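Local coordinates for putative acetyltransferase Sthe_0691 (Sphaerobacter thermophilus, PDB 3SHP), which probably transfers an acetyl group from acetyl-coenzyme A to an acceptor not yet identified, at residues A[140-145]-A[164-169]. Numbering follows the deposited sequence.
Sequences AGLKAA and YQAVDP
Lys143 and Gln165 form a hydrogen-bonded antiparallel pair, the start of the pairing between strands 143-151 and 157-167. Lys143 N gives its hydrogen to Gln165 O at 2.9 Å, and Gln165 N returns a bond to Lys143 O, both nearly straight. Weaker CA-H...O contacts flank them: Leu142 CA approaches Gln165 O, and Tyr164 CA lies 3.3 Å from Lys143 O. The short segments 143-145 and 164-167 run at 106° to each other, and within them Lys143 and Ala144 are the residues that pair.

Aromatic packing follows at the next, non-hydrogen-bonded pair. With CG beside the backbone N (chi1 -90°), Tyr164 turns one face of its ring to the backbone and methyl group of Ala144: Ala144 N sits over that face toward the rim, 3.5 Å above the plane, and Ala144 CB makes a CH-pi contact 4.0 Å from the centroid. The small methyl lets backbone and ring come this close. Leu142 O meets the ring at its edge, while the hydroxyl hydrogen-bonds Glu138 of helix 131-139.

Apolar contacts continue on Leu142, whose CD2 reaches Ala166 CB at 3.6 Å and whose CB meets Tyr164 CB. This buried leucine also packs on Ala137 and Val124, joining helix to sheet. Ala145 CB rests against Gln165 OE1; that amide is held at both ends, by Ala44 N and Thr123 OG1, which suits a polar group in a buried position. Lys143, by contrast, sends its long chain to the exposed surface.

Gly141, with positive phi, ends helix 131-139 in a Schellman motif and turns the chain into the strand. The passage from this helix into the antiparallel pairing of 143-151 with 157-167 is consistent with the C-terminal half of a GNAT-type acetyltransferase fold.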
loop_
_atom_site.group_PDB
_atom_site.type_symbol
_atom_site.label_atom_id
_atom_site.label_comp_id
_atom_site.label_asym_id
_atom_site.label_seq_id
_atom_site.Cartn_x
_atom_site.Cartn_y
_atom_site.Cartn_z
ATOM N N ALA A 140 -37.666 9.892 -15.717
ATOM C CA ALA A 140 -37.462 11.270 -15.256
ATOM C C ALA A 140 -37.048 12.238 -16.387
ATOM O O ALA A 140 -36.838 13.433 -16.139
ATOM C CB ALA A 140 -36.458 11.304 -14.132
ATOM N N GLY A 141 -36.919 11.734 -17.616
ATOM C CA GLY A 141 -36.607 12.602 -18.755
ATOM C C GLY A 141 -35.115 12.858 -18.933
ATOM O O GLY A 141 -34.736 13.773 -19.661
ATOM N N LEU A 142 -34.273 12.064 -18.263
ATOM C CA LEU A 142 -32.840 12.074 -18.499
ATOM C C LEU A 142 -32.517 11.161 -19.681
ATOM O O LEU A 142 -33.250 10.188 -19.944
ATOM C CB LEU A 142 -32.063 11.590 -17.267
ATOM C CG LEU A 142 -32.292 12.284 -15.921
ATOM C CD1 LEU A 142 -31.413 11.641 -14.819
ATOM C CD2 LEU A 142 -31.955 13.735 -16.049
ATOM N N LYS A 143 -31.410 11.482 -20.367
ATOM C CA LYS A 143 -30.930 10.733 -21.525
ATOM C C LYS A 143 -29.437 10.387 -21.417
ATOM O O LYS A 143 -28.617 11.196 -20.953
ATOM C CB LYS A 143 -31.196 11.525 -22.804
ATOM C CG LYS A 143 -32.692 11.475 -23.237
ATOM C CD LYS A 143 -33.011 12.560 -24.230
ATOM C CE LYS A 143 -34.516 12.688 -24.444
ATOM N NZ LYS A 143 -35.091 11.491 -25.160
ATOM N N ALA A 144 -29.096 9.180 -21.853
ATOM C CA ALA A 144 -27.710 8.721 -21.834
ATOM C C ALA A 144 -26.870 9.625 -22.710
ATOM O O ALA A 144 -27.156 9.788 -23.895
ATOM C CB ALA A 144 -27.623 7.280 -22.311
ATOM N N ALA A 145 -25.832 10.205 -22.123
ATOM C CA ALA A 145 -25.031 11.221 -22.809
ATOM C C ALA A 145 -23.588 10.758 -23.019
ATOM O O ALA A 145 -22.957 11.087 -24.038
ATOM C CB ALA A 145 -25.048 12.512 -21.996
ATOM N N TYR A 164 -26.095 10.072 -17.446
ATOM C CA TYR A 164 -27.393 10.509 -17.930
ATOM C C TYR A 164 -27.526 11.987 -17.629
ATOM O O TYR A 164 -27.091 12.444 -16.568
ATOM C CB TYR A 164 -28.525 9.721 -17.237
ATOM C CG TYR A 164 -28.900 8.461 -17.979
ATOM C CD1 TYR A 164 -28.006 7.393 -18.066
ATOM C CD2 TYR A 164 -30.140 8.336 -18.598
ATOM C CE1 TYR A 164 -28.327 6.247 -18.763
ATOM C CE2 TYR A 164 -30.487 7.171 -19.298
ATOM C CZ TYR A 164 -29.574 6.135 -19.359
ATOM O OH TYR A 164 -29.876 4.969 -20.029
ATOM N N GLN A 165 -28.138 12.718 -18.559
ATOM C CA GLN A 165 -28.293 14.170 -18.446
ATOM C C GLN A 165 -29.638 14.656 -18.933
ATOM O O GLN A 165 -30.256 14.051 -19.817
ATOM C CB GLN A 165 -27.183 14.887 -19.227
ATOM C CG GLN A 165 -25.798 14.731 -18.578
ATOM C CD GLN A 165 -24.761 15.685 -19.176
ATOM O OE1 GLN A 165 -24.321 15.514 -20.326
ATOM N NE2 GLN A 165 -24.363 16.684 -18.400
ATOM N N ALA A 166 -30.108 15.737 -18.329
ATOM C CA ALA A 166 -31.083 16.590 -18.976
ATOM C C ALA A 166 -30.436 17.957 -19.081
ATOM O O ALA A 166 -29.859 18.485 -18.103
ATOM C CB ALA A 166 -32.373 16.647 -18.196
ATOM N N VAL A 167 -30.505 18.509 -20.282
ATOM C CA VAL A 167 -29.918 19.795 -20.578
ATOM C C VAL A 167 -30.987 20.701 -21.206
ATOM O O VAL A 167 -31.562 20.377 -22.255
ATOM C CB VAL A 167 -28.699 19.647 -21.506
ATOM C CG1 VAL A 167 -28.107 21.019 -21.881
ATOM C CG2 VAL A 167 -27.625 18.723 -20.869
ATOM N N ASP A 168 -31.252 21.821 -20.541
ATOM C CA ASP A 168 -32.187 22.832 -21.017
ATOM C C ASP A 168 -31.906 23.221 -22.471
ATOM O O ASP A 168 -30.738 23.386 -22.856
ATOM C CB ASP A 168 -32.114 24.065 -20.107
ATOM C CG ASP A 168 -33.179 25.094 -20.421
ATOM O OD1 ASP A 168 -33.063 25.743 -21.479
ATOM O OD2 ASP A 168 -34.119 25.271 -19.604
ATOM N N PRO A 169 -32.976 23.367 -23.286
ATOM C CA PRO A 169 -32.858 23.786 -24.693
ATOM C C PRO A 169 -31.940 25.004 -24.903
ATOM O O PRO A 169 -31.148 25.008 -25.851
ATOM C CB PRO A 169 -34.296 24.135 -25.085
ATOM C CG PRO A 169 -35.156 23.330 -24.189
ATOM C CD PRO A 169 -34.361 22.989 -22.942
#